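Local coordinates for protein TetR family transcriptional regulator (Chloroflexus aurantiacus, PDB 3NRG) that probably binds DNA at cis-regulatory sites as a transcription factor of the TetR family, at residues Glu25-Asp30 and Leu108-Tyr113; Val34-Ile39 and Gly48-Tyr53; Thr73-Gln78 and Gln102-Arg107; Pro80-Thr85 and Leu91-Asp96. All blocks are in the same frame, centred on the assembly; numbering follows the deposited sequence.

Contact 1 of 4, residues Glu25-Asp30 and Leu108-Tyr113; sequences EFAQND and LAQIAY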
# COMPACT_ATOMS: atom_id res chain seq x y z
N GLU A 25 -3.88 3.64 15.32
CA GLU A 25 -2.88 3.09 16.24
C GLU A 25 -1.77 2.29 15.52
O GLU A 25 -0.59 2.48 15.84
CB GLU A 25 -3.57 2.22 17.32
CG GLU A 25 -2.63 1.69 18.40
CD GLU A 25 -2.08 2.71 19.38
OE1 GLU A 25 -2.63 3.84 19.45
OE2 GLU A 25 -1.13 2.36 20.12
N PHE A 26 -2.14 1.42 14.58
CA PHE A 26 -1.16 0.60 13.86
C PHE A 26 -0.38 1.38 12.77
O PHE A 26 0.72 0.97 12.40
CB PHE A 26 -1.80 -0.68 13.30
CG PHE A 26 -1.92 -1.79 14.31
CD1 PHE A 26 -3.11 -2.02 14.98
CD2 PHE A 26 -0.84 -2.62 14.59
CE1 PHE A 26 -3.23 -3.06 15.90
CE2 PHE A 26 -0.95 -3.65 15.53
CZ PHE A 26 -2.15 -3.87 16.17
N ALA A 27 -0.94 2.50 12.27
CA ALA A 27 -0.26 3.32 11.26
C ALA A 27 0.66 4.37 11.91
O ALA A 27 1.73 4.67 11.36
CB ALA A 27 -1.28 3.99 10.36
N GLN A 28 0.24 4.93 13.06
CA GLN A 28 1.00 5.97 13.77
C GLN A 28 2.12 5.40 14.66
O GLN A 28 3.00 6.15 15.08
CB GLN A 28 0.06 6.85 14.62
CG GLN A 28 -0.88 7.73 13.79
CD GLN A 28 -1.96 8.38 14.64
OE1 GLN A 28 -1.87 8.47 15.88
NE2 GLN A 28 -3.00 8.87 13.99
N ASN A 29 2.07 4.08 14.96
CA ASN A 29 3.05 3.45 15.85
C ASN A 29 3.61 2.15 15.28
O ASN A 29 2.93 1.46 14.52
CB ASN A 29 2.43 3.18 17.24
CG ASN A 29 1.91 4.41 17.93
OD1 ASN A 29 2.65 5.15 18.57
ND2 ASN A 29 0.60 4.63 17.84
N ASP A 30 4.85 1.79 15.70
CA ASP A 30 5.49 0.52 15.33
C ASP A 30 4.78 -0.62 16.07
O ASP A 30 4.24 -0.39 17.15
CB ASP A 30 7.00 0.56 15.73
CG ASP A 30 7.72 -0.78 15.62
OD1 ASP A 30 7.83 -1.31 14.50
OD2 ASP A 30 8.16 -1.30 16.67
N LEU A 108 -4.26 2.17 5.88
CA LEU A 108 -4.03 0.80 5.41
C LEU A 108 -2.71 0.70 4.66
O LEU A 108 -1.93 -0.23 4.89
CB LEU A 108 -5.19 0.33 4.50
CG LEU A 108 -6.46 -0.16 5.22
CD1 LEU A 108 -7.61 -0.30 4.25
CD2 LEU A 108 -6.21 -1.48 5.94
N ALA A 109 -2.44 1.70 3.79
CA ALA A 109 -1.20 1.78 3.01
C ALA A 109 0.02 1.93 3.90
O ALA A 109 1.05 1.30 3.63
CB ALA A 109 -1.28 2.94 2.03
N GLN A 110 -0.08 2.76 4.97
CA GLN A 110 1.01 3.00 5.91
C GLN A 110 1.34 1.73 6.71
O GLN A 110 2.52 1.43 6.93
CB GLN A 110 0.68 4.19 6.84
CG GLN A 110 1.82 4.58 7.81
CD GLN A 110 3.11 5.01 7.13
OE1 GLN A 110 4.20 4.73 7.61
NE2 GLN A 110 3.00 5.74 6.02
N ILE A 111 0.30 0.96 7.11
CA ILE A 111 0.48 -0.31 7.83
C ILE A 111 1.21 -1.34 6.92
O ILE A 111 2.16 -1.99 7.36
CB ILE A 111 -0.88 -0.85 8.37
CG1 ILE A 111 -1.46 0.11 9.45
CG2 ILE A 111 -0.74 -2.28 8.92
CD1 ILE A 111 -2.97 -0.05 9.70
N ALA A 112 0.80 -1.42 5.64
CA ALA A 112 1.42 -2.31 4.65
C ALA A 112 2.86 -1.87 4.33
O ALA A 112 3.73 -2.71 4.09
CB ALA A 112 0.58 -2.36 3.39
N TYR A 113 3.10 -0.53 4.33
CA TYR A 113 4.42 0.04 4.06
C TYR A 113 5.40 -0.28 5.19
O TYR A 113 6.56 -0.62 4.91
CB TYR A 113 4.31 1.57 3.85
CG TYR A 113 5.64 2.26 3.62
CD1 TYR A 113 6.26 2.24 2.38
CD2 TYR A 113 6.23 3.02 4.63
CE1 TYR A 113 7.48 2.88 2.16
CE2 TYR A 113 7.45 3.68 4.42
CZ TYR A 113 8.06 3.61 3.18
OH TYR A 113 9.25 4.27 2.97

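Contact 2 of 4, residues Val34-Ile39 and Gly48-Tyr53; sequences VSINRI and GSFYQY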
# COMPACT_ATOMS: atom_id res chain seq x y z
N VAL A 34 2.66 -0.43 19.84
CA VAL A 34 1.19 -0.41 19.83
C VAL A 34 0.64 -0.68 21.24
O VAL A 34 1.04 -1.66 21.89
CB VAL A 34 0.61 -1.41 18.77
CG1 VAL A 34 -0.89 -1.61 18.96
CG2 VAL A 34 0.92 -0.93 17.35
N SER A 35 -0.25 0.22 21.73
CA SER A 35 -0.84 0.12 23.07
C SER A 35 -2.30 -0.33 23.01
O SER A 35 -3.14 0.37 22.43
CB SER A 35 -0.71 1.45 23.81
OG SER A 35 -1.37 1.42 25.06
N ILE A 36 -2.61 -1.48 23.63
CA ILE A 36 -3.97 -2.04 23.71
C ILE A 36 -4.89 -1.13 24.55
O ILE A 36 -6.05 -0.94 24.19
CB ILE A 36 -3.93 -3.51 24.25
CG1 ILE A 36 -3.04 -4.44 23.35
CG2 ILE A 36 -5.34 -4.09 24.45
CD1 ILE A 36 -3.46 -4.57 21.87
N ASN A 37 -4.35 -0.56 25.65
CA ASN A 37 -5.11 0.35 26.51
C ASN A 37 -5.45 1.67 25.81
O ASN A 37 -6.52 2.23 26.06
CB ASN A 37 -4.37 0.61 27.82
CG ASN A 37 -4.35 -0.58 28.76
OD1 ASN A 37 -5.27 -1.41 28.79
ND2 ASN A 37 -3.34 -0.64 29.61
N ARG A 38 -4.55 2.15 24.91
CA ARG A 38 -4.79 3.36 24.12
C ARG A 38 -5.94 3.10 23.12
O ARG A 38 -6.77 3.98 22.89
CB ARG A 38 -3.50 3.82 23.40
CG ARG A 38 -3.65 5.12 22.61
CD ARG A 38 -2.33 5.86 22.40
NE ARG A 38 -1.34 5.06 21.67
CZ ARG A 38 -0.16 4.71 22.16
NH1 ARG A 38 0.20 5.10 23.38
NH2 ARG A 38 0.68 3.98 21.44
N ILE A 39 -6.02 1.85 22.59
CA ILE A 39 -7.08 1.43 21.68
C ILE A 39 -8.44 1.49 22.38
O ILE A 39 -9.34 2.15 21.90
CB ILE A 39 -6.79 0.03 21.07
CG1 ILE A 39 -5.60 0.10 20.08
CG2 ILE A 39 -8.05 -0.57 20.40
CD1 ILE A 39 -4.97 -1.26 19.73
N GLY A 48 -9.73 -3.95 28.93
CA GLY A 48 -9.55 -5.40 28.82
C GLY A 48 -10.49 -6.07 27.83
O GLY A 48 -10.41 -7.28 27.62
N SER A 49 -11.40 -5.28 27.20
CA SER A 49 -12.41 -5.80 26.28
C SER A 49 -11.87 -6.08 24.87
O SER A 49 -12.57 -6.70 24.06
CB SER A 49 -13.62 -4.87 26.22
OG SER A 49 -13.30 -3.64 25.58
N PHE A 50 -10.61 -5.65 24.58
CA PHE A 50 -9.96 -5.89 23.28
C PHE A 50 -9.87 -7.39 22.97
O PHE A 50 -10.03 -7.79 21.82
CB PHE A 50 -8.55 -5.25 23.27
CG PHE A 50 -7.71 -5.57 22.05
CD1 PHE A 50 -7.73 -4.74 20.94
CD2 PHE A 50 -6.85 -6.67 22.05
CE1 PHE A 50 -6.94 -5.03 19.82
CE2 PHE A 50 -6.06 -6.96 20.92
CZ PHE A 50 -6.11 -6.13 19.82
N TYR A 51 -9.61 -8.20 24.00
CA TYR A 51 -9.43 -9.64 23.86
C TYR A 51 -10.73 -10.41 23.61
O TYR A 51 -10.70 -11.61 23.31
CB TYR A 51 -8.65 -10.20 25.05
CG TYR A 51 -7.32 -9.50 25.25
CD1 TYR A 51 -6.22 -9.81 24.45
CD2 TYR A 51 -7.18 -8.48 26.18
CE1 TYR A 51 -5.00 -9.15 24.60
CE2 TYR A 51 -5.97 -7.81 26.35
CZ TYR A 51 -4.88 -8.15 25.55
OH TYR A 51 -3.68 -7.50 25.71
N GLN A 52 -11.88 -9.70 23.64
CA GLN A 52 -13.17 -10.27 23.29
C GLN A 52 -13.40 -10.16 21.78
O GLN A 52 -14.33 -10.77 21.25
CB GLN A 52 -14.30 -9.56 24.05
CG GLN A 52 -14.35 -9.93 25.53
CD GLN A 52 -15.51 -9.28 26.24
OE1 GLN A 52 -16.66 -9.30 25.76
NE2 GLN A 52 -15.26 -8.74 27.41
N TYR A 53 -12.54 -9.37 21.08
CA TYR A 53 -12.63 -9.16 19.63
C TYR A 53 -11.46 -9.82 18.89
O TYR A 53 -11.65 -10.31 17.78
CB TYR A 53 -12.70 -7.66 19.31
CG TYR A 53 -13.74 -6.92 20.12
CD1 TYR A 53 -15.09 -7.24 20.01
CD2 TYR A 53 -13.38 -5.89 20.98
CE1 TYR A 53 -16.06 -6.57 20.76
CE2 TYR A 53 -14.34 -5.20 21.72
CZ TYR A 53 -15.68 -5.54 21.61
OH TYR A 53 -16.63 -4.87 22.35

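Contact 3 of 4, residues Thr73-Gln78 and Gln102-Arg107; sequences TAFLRQ and QFHNPR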
# COMPACT_ATOMS: atom_id res chain seq x y z
N THR A 73 -6.81 -4.95 -4.03
CA THR A 73 -7.25 -5.77 -5.16
C THR A 73 -8.60 -5.30 -5.69
O THR A 73 -8.79 -5.24 -6.91
CB THR A 73 -7.25 -7.26 -4.79
OG1 THR A 73 -8.16 -7.48 -3.71
CG2 THR A 73 -5.86 -7.78 -4.43
N ALA A 74 -9.53 -4.93 -4.79
CA ALA A 74 -10.85 -4.42 -5.16
C ALA A 74 -10.74 -3.04 -5.83
O ALA A 74 -11.52 -2.73 -6.73
CB ALA A 74 -11.74 -4.33 -3.92
N PHE A 75 -9.75 -2.22 -5.40
CA PHE A 75 -9.50 -0.89 -5.97
C PHE A 75 -8.91 -1.03 -7.37
O PHE A 75 -9.29 -0.29 -8.28
CB PHE A 75 -8.54 -0.10 -5.06
CG PHE A 75 -8.30 1.33 -5.48
CD1 PHE A 75 -9.17 2.35 -5.10
CD2 PHE A 75 -7.19 1.67 -6.25
CE1 PHE A 75 -8.95 3.67 -5.49
CE2 PHE A 75 -6.97 2.99 -6.64
CZ PHE A 75 -7.85 3.98 -6.27
N LEU A 76 -8.00 -2.01 -7.53
CA LEU A 76 -7.31 -2.33 -8.78
C LEU A 76 -8.30 -2.82 -9.86
O LEU A 76 -8.13 -2.49 -11.04
CB LEU A 76 -6.26 -3.41 -8.48
CG LEU A 76 -5.19 -3.71 -9.52
CD1 LEU A 76 -4.36 -2.49 -9.85
CD2 LEU A 76 -4.27 -4.80 -9.01
N ARG A 77 -9.33 -3.57 -9.45
CA ARG A 77 -10.35 -4.10 -10.37
C ARG A 77 -11.45 -3.07 -10.70
O ARG A 77 -12.09 -3.18 -11.75
CB ARG A 77 -10.96 -5.40 -9.82
CG ARG A 77 -9.95 -6.55 -9.65
CD ARG A 77 -10.63 -7.83 -9.24
NE ARG A 77 -9.72 -8.75 -8.55
CZ ARG A 77 -9.17 -9.82 -9.13
NH1 ARG A 77 -9.42 -10.11 -10.40
NH2 ARG A 77 -8.38 -10.62 -8.42
N GLN A 78 -11.69 -2.10 -9.79
CA GLN A 78 -12.71 -1.06 -10.01
C GLN A 78 -12.17 0.11 -10.85
O GLN A 78 -12.96 0.90 -11.37
CB GLN A 78 -13.29 -0.56 -8.67
CG GLN A 78 -14.34 -1.51 -8.08
CD GLN A 78 -14.92 -0.99 -6.78
OE1 GLN A 78 -14.28 -1.04 -5.72
NE2 GLN A 78 -16.17 -0.57 -6.83
N GLN A 102 -3.16 4.64 -2.16
CA GLN A 102 -2.49 5.18 -0.99
C GLN A 102 -3.21 6.45 -0.47
O GLN A 102 -3.43 6.58 0.72
CB GLN A 102 -1.02 5.50 -1.32
CG GLN A 102 -0.18 5.87 -0.09
CD GLN A 102 1.15 6.47 -0.44
OE1 GLN A 102 1.81 6.08 -1.41
NE2 GLN A 102 1.61 7.40 0.40
N PHE A 103 -3.60 7.35 -1.39
CA PHE A 103 -4.28 8.61 -1.05
C PHE A 103 -5.71 8.40 -0.52
O PHE A 103 -6.18 9.20 0.30
CB PHE A 103 -4.28 9.57 -2.26
CG PHE A 103 -2.93 10.10 -2.70
CD1 PHE A 103 -1.77 9.81 -1.98
CD2 PHE A 103 -2.82 10.94 -3.81
CE1 PHE A 103 -0.53 10.32 -2.38
CE2 PHE A 103 -1.58 11.46 -4.20
CZ PHE A 103 -0.45 11.15 -3.48
N HIS A 104 -6.42 7.31 -0.99
CA HIS A 104 -7.79 7.01 -0.55
C HIS A 104 -7.79 6.11 0.70
O HIS A 104 -8.77 6.12 1.46
CB HIS A 104 -8.60 6.36 -1.68
CG HIS A 104 -8.97 7.30 -2.78
ND1 HIS A 104 -8.28 7.32 -3.98
CD2 HIS A 104 -9.94 8.24 -2.83
CE1 HIS A 104 -8.86 8.26 -4.71
NE2 HIS A 104 -9.87 8.83 -4.06
N ASN A 105 -6.70 5.36 0.93
CA ASN A 105 -6.56 4.48 2.10
C ASN A 105 -5.19 4.71 2.76
O ASN A 105 -4.35 3.80 2.76
CB ASN A 105 -6.76 3.01 1.70
CG ASN A 105 -8.13 2.73 1.14
OD1 ASN A 105 -8.32 2.69 -0.08
ND2 ASN A 105 -9.12 2.56 2.01
N PRO A 106 -4.93 5.93 3.31
CA PRO A 106 -3.58 6.22 3.83
C PRO A 106 -3.13 5.37 5.01
O PRO A 106 -1.95 5.05 5.09
CB PRO A 106 -3.63 7.71 4.17
CG PRO A 106 -5.08 8.01 4.33
CD PRO A 106 -5.80 7.12 3.38
N ARG A 107 -4.05 5.02 5.91
CA ARG A 107 -3.71 4.23 7.10
C ARG A 107 -3.43 2.78 6.75
O ARG A 107 -2.42 2.23 7.19
CB ARG A 107 -4.79 4.37 8.19
CG ARG A 107 -4.99 5.82 8.62
CD ARG A 107 -6.17 6.00 9.55
NE ARG A 107 -7.43 5.60 8.93
CZ ARG A 107 -8.60 5.59 9.57
NH1 ARG A 107 -8.67 5.98 10.84
NH2 ARG A 107 -9.70 5.19 8.95

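Contact 4 of 4, residues Pro80-Thr85 and Leu91-Asp96; sequences PPASTT and LRWLLD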
# COMPACT_ATOMS: atom_id res chain seq x y z
N PRO A 80 -10.66 1.98 -14.11
CA PRO A 80 -10.69 1.72 -15.56
C PRO A 80 -9.32 1.24 -16.07
O PRO A 80 -8.29 1.83 -15.72
CB PRO A 80 -11.08 3.09 -16.16
CG PRO A 80 -11.72 3.83 -15.04
CD PRO A 80 -11.03 3.37 -13.79
N PRO A 81 -9.28 0.11 -16.80
CA PRO A 81 -7.97 -0.44 -17.22
C PRO A 81 -7.27 0.41 -18.28
O PRO A 81 -7.91 1.24 -18.93
CB PRO A 81 -8.32 -1.83 -17.74
CG PRO A 81 -9.74 -1.72 -18.17
CD PRO A 81 -10.39 -0.75 -17.25
N ALA A 82 -5.97 0.17 -18.47
CA ALA A 82 -5.19 0.88 -19.47
C ALA A 82 -5.48 0.35 -20.87
O ALA A 82 -5.51 -0.87 -21.08
CB ALA A 82 -3.70 0.75 -19.17
N SER A 83 -5.74 1.25 -21.82
CA SER A 83 -5.99 0.89 -23.21
C SER A 83 -4.67 1.03 -23.98
O SER A 83 -4.48 2.01 -24.71
CB SER A 83 -7.08 1.79 -23.80
OG SER A 83 -7.34 1.46 -25.15
N THR A 84 -3.73 0.09 -23.74
CA THR A 84 -2.39 0.12 -24.34
C THR A 84 -1.75 -1.27 -24.43
O THR A 84 -2.18 -2.19 -23.75
CB THR A 84 -1.49 1.10 -23.55
OG1 THR A 84 -0.26 1.27 -24.25
CG2 THR A 84 -1.23 0.63 -22.10
N THR A 85 -0.69 -1.40 -25.25
CA THR A 85 0.10 -2.64 -25.37
C THR A 85 1.56 -2.35 -24.97
O THR A 85 2.39 -3.25 -24.93
CB THR A 85 0.01 -3.22 -26.80
OG1 THR A 85 0.59 -2.29 -27.73
CG2 THR A 85 -1.42 -3.56 -27.21
N LEU A 91 2.98 0.78 -17.08
CA LEU A 91 3.66 1.12 -15.83
C LEU A 91 3.20 2.46 -15.27
O LEU A 91 3.06 2.60 -14.05
CB LEU A 91 5.19 1.09 -16.00
CG LEU A 91 5.85 -0.30 -16.06
CD1 LEU A 91 7.29 -0.19 -16.45
CD2 LEU A 91 5.73 -1.03 -14.73
N ARG A 92 2.91 3.43 -16.16
CA ARG A 92 2.38 4.75 -15.76
C ARG A 92 0.99 4.58 -15.14
O ARG A 92 0.69 5.21 -14.13
CB ARG A 92 2.34 5.71 -16.97
CG ARG A 92 2.01 7.17 -16.60
CD ARG A 92 0.52 7.46 -16.70
NE ARG A 92 0.17 8.72 -16.04
CZ ARG A 92 0.06 9.89 -16.67
NH1 ARG A 92 0.28 9.97 -17.98
NH2 ARG A 92 -0.26 10.99 -16.00
N TRP A 93 0.14 3.72 -15.75
CA TRP A 93 -1.19 3.41 -15.24
C TRP A 93 -1.08 2.71 -13.87
O TRP A 93 -1.78 3.10 -12.93
CB TRP A 93 -1.95 2.51 -16.24
CG TRP A 93 -3.32 2.08 -15.77
CD1 TRP A 93 -4.50 2.73 -15.97
CD2 TRP A 93 -3.63 0.89 -15.03
NE1 TRP A 93 -5.53 2.03 -15.39
CE2 TRP A 93 -5.03 0.90 -14.80
CE3 TRP A 93 -2.87 -0.19 -14.54
CZ2 TRP A 93 -5.67 -0.12 -14.08
CZ3 TRP A 93 -3.51 -1.19 -13.83
CH2 TRP A 93 -4.90 -1.16 -13.61
N LEU A 94 -0.18 1.71 -13.74
CA LEU A 94 0.02 0.95 -12.51
C LEU A 94 0.60 1.83 -11.38
O LEU A 94 0.25 1.66 -10.21
CB LEU A 94 0.92 -0.26 -12.77
CG LEU A 94 1.03 -1.30 -11.64
CD1 LEU A 94 -0.32 -2.03 -11.42
CD2 LEU A 94 2.15 -2.29 -11.92
N LEU A 95 1.48 2.78 -11.74
CA LEU A 95 2.07 3.73 -10.79
C LEU A 95 0.98 4.68 -10.27
O LEU A 95 0.91 4.93 -9.07
CB LEU A 95 3.22 4.51 -11.46
CG LEU A 95 4.09 5.40 -10.57
CD1 LEU A 95 4.61 4.65 -9.35
CD2 LEU A 95 5.24 5.98 -11.36
N ASP A 96 0.10 5.14 -11.18
CA ASP A 96 -1.02 6.02 -10.86
C ASP A 96 -2.02 5.33 -9.91
O ASP A 96 -2.45 5.93 -8.93
CB ASP A 96 -1.73 6.46 -12.15
CG ASP A 96 -2.07 7.93 -12.20
OD1 ASP A 96 -2.89 8.38 -11.35
OD2 ASP A 96 -1.58 8.62 -13.12

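Contact 1 of 4, residues Glu25-Asp30 and Leu108-Tyr113
Ala27 and Ile111 bring two helices close together, with CA atoms 5.0 Å apart. Residues 25-28 lie in the last turn of helix 12-28. Residues 108-113 belong to the short helix 106-114. A methyl is all that Ala27 carries, and this lets the backbones come so near. Asn29 ND2 reaches back to Glu25 O at 3.2 Å, in the carbonyl plane and on a lone pair, a nearly straight bond at 161°.

The packing is mainly apolar. Ile111 supplies the main arm. Its CG1 lies anti to the carbonyl carbon (chi1 -65°), and the extended CD1 then runs on toward helix 12-28. Ile111 CG1 sits 3.7 Å from Ala27 N, against the backbone itself. Ile111 CD1 meets Phe26 CB at 3.8 Å, while the Phe26 ring turns to the other side, against Lys57, Cys60 and Leu64 of helix 57-78. Beside this, Gln110 lies along Ala27. Gln110 CB is 4.0 Å from Ala27 CB, and Gln110 CG is 3.6 Å from Ala27 O. That oxygen also takes a weak hydrogen bond from Lys114 NZ. The bend at chi2 turns the Gln110 amide aside.

With an alanine here instead of Ile111, the CG1-CD1 arm would be gone, and the gap left would probably uncover the Phe26-Ala27 backbone and the Phe26 CB.

Ile111 also touches Ile65 of helix 57-78. The arrangement is that of the seam in TetR-family regulators, where helix 12-28 of the DNA-binding domain packs on helix 106-114 of the C-terminal domain.

Contact 2 of 4, residues Val34-Ile39 and Gly48-Tyr53
Ile36 packs against Phe50, and this pair is the tight part of the contact. The two side chains cross at about a right angle. Ile36 uses both branches. Its CD1 lies over one face of the Phe50 ring, 3.8 Å from the centroid and 18° off the ring normal, a CH-pi contact. Its CG2 covers the root of the same side chain, 3.6 Å from Phe50 CB. Phe50 can receive both because its CG stands anti to the backbone N (chi1 173°), which sends the ring toward helix 36-43. Ile39, one turn on from Ile36, adds a lighter touch from its CG2 to Phe50 CD1 at 4.2 Å. Beyond the pair, Phe50 meets Cys60 of helix 57-78 and the ring of Phe54, and Ile39 meets Leu22 of helix 12-28.

All but Val34 lies in the predicted helix-turn-helix motif. Helix 36-43 is its first helix. Ser35 caps it by accepting from Arg38 N at its OG, 3.3 Å away. Arg38 NH2 in turn forms a salt bridge with Glu25 of helix 12-28. Residues 48-53 fall where the recognition helix is expected in this family, here with a 3-10 segment at 50-52. The Ile36-Phe50 pair therefore sets the two halves of the motif against each other.

The loose side is at Tyr51, which is largely exposed to solvent. Its hydroxyl end passes Ile36 at a distance, with OH 3.9 Å from Ile36 CG1. Tyr51 CE2 is 4.2 Å from Ile36 CG2.

Contact 3 of 4, residues Thr73-Gln78 and Gln102-Arg107
Aromatic packing makes the contact between Phe75 and His104. The two side chains cross at about a right angle. Their ring planes meet obliquely at 41°, with centroids 5.9 Å apart. The nearest atoms are Phe75 CE1 and His104 ND1, at 4.0 Å. Phe75 CZ lies almost as near to ND1, so one corner of the phenyl ring does the touching. Phe75 holds its CG anti to the backbone N (chi1 -175°), which directs the ring across to helix 87-104. There it also rests on Val97 and Gln100.

The pair joins the last turn of helix 57-78 to the end of helix 87-104. In the TetR fold the long helix 57-78 runs from the DNA-binding domain to the C-terminal domain, and here its far end meets that domain. The contact lies at the surface, and His104 is exposed.

No polar bond joins Phe75 to His104. His104 ND1 is hydrogen-bonded to Gln100 O one turn back, so the imidazole has a polar mate in its own helix. His104 is modelled in two conformers. Both the ring pair and the Gln100 bond hold for the one described, and they are less certain for that reason. Phe75 O accepts from Thr79 OG1, and Arg77 N bonds to Thr73 O at 3.1 Å.

Asn105 is the first residue to leave helical angles after helix 87-104. It holds the N-cap position of helix 106-114, though its side chain makes no capping bond. Pro106 opens the new helix. Arg107 next to it forms a salt bridge with Asp20 of helix 12-28.

Contact 4 of 4, residues Pro80-Thr85 and Leu91-Asp96
The indole of Trp93 carries residues of segment 80-85 on one face and at one edge. Over the face lies Ala82. Its CB sits 4.0 Å from the centroid of the five-membered ring, a CH-pi contact, and 3.7 Å from Trp93 CG. Ala82 N lies over the same face, nearer the rim, 3.6 Å from Trp93 NE1. At the edge is Pro80 O. Trp93 NE1 donates to it at 2.8 Å, with an N-H...O angle of 148°. The oxygen is tilted 16° from the ring plane, while the donor lies in the carbonyl plane of Pro80. This bond and the methyl together fix the rotation of the indole. The backbone of Pro81 passes the same corner of the ring, its C 3.7 Å from Trp93 NE1.

Trp93 CG stands anti to the backbone N (chi1 177°), which carries the ring out to the loop. A phenylalanine in its place would have no indole N-H, and Pro80 O would probably be left without its mate and the loop freer to move.

On a neighbouring side of the helix, Arg92 NE and Asp96 OD2 form a salt bridge whose hydrogen bond is weak, at 3.4 Å. Arg92 also pairs with Glu204 of helix 196-214.

The arrangement is a surface loop between consecutive helices that folds back on the second. The link that carries Pro80 and Pro81 follows helix 57-78 and lies on helix 87-104 of the all-helical TetR C-terminal domain.

From the N terminus, helix 12-28 opens contact 1, which closes only at helix 106-114. All the other contacts fall within that span. Contact 2 closes first, a short loop inside the DNA-binding domain. It touches contact 1 through Glu25 OE2 and Ser35 N, 2.8 Å apart, a probable hydrogen bond. Contact 3 follows in series, joining the end of helix 57-78 to the end of helix 87-104. Contact 4 lies within contact 3 and holds the link between these helices. Leu76 and Trp93 touch between the two. Contacts 1 and 3 share helix 106-114. Contacts 2 and 4 lie farthest apart, their centres about 42 Å from each other.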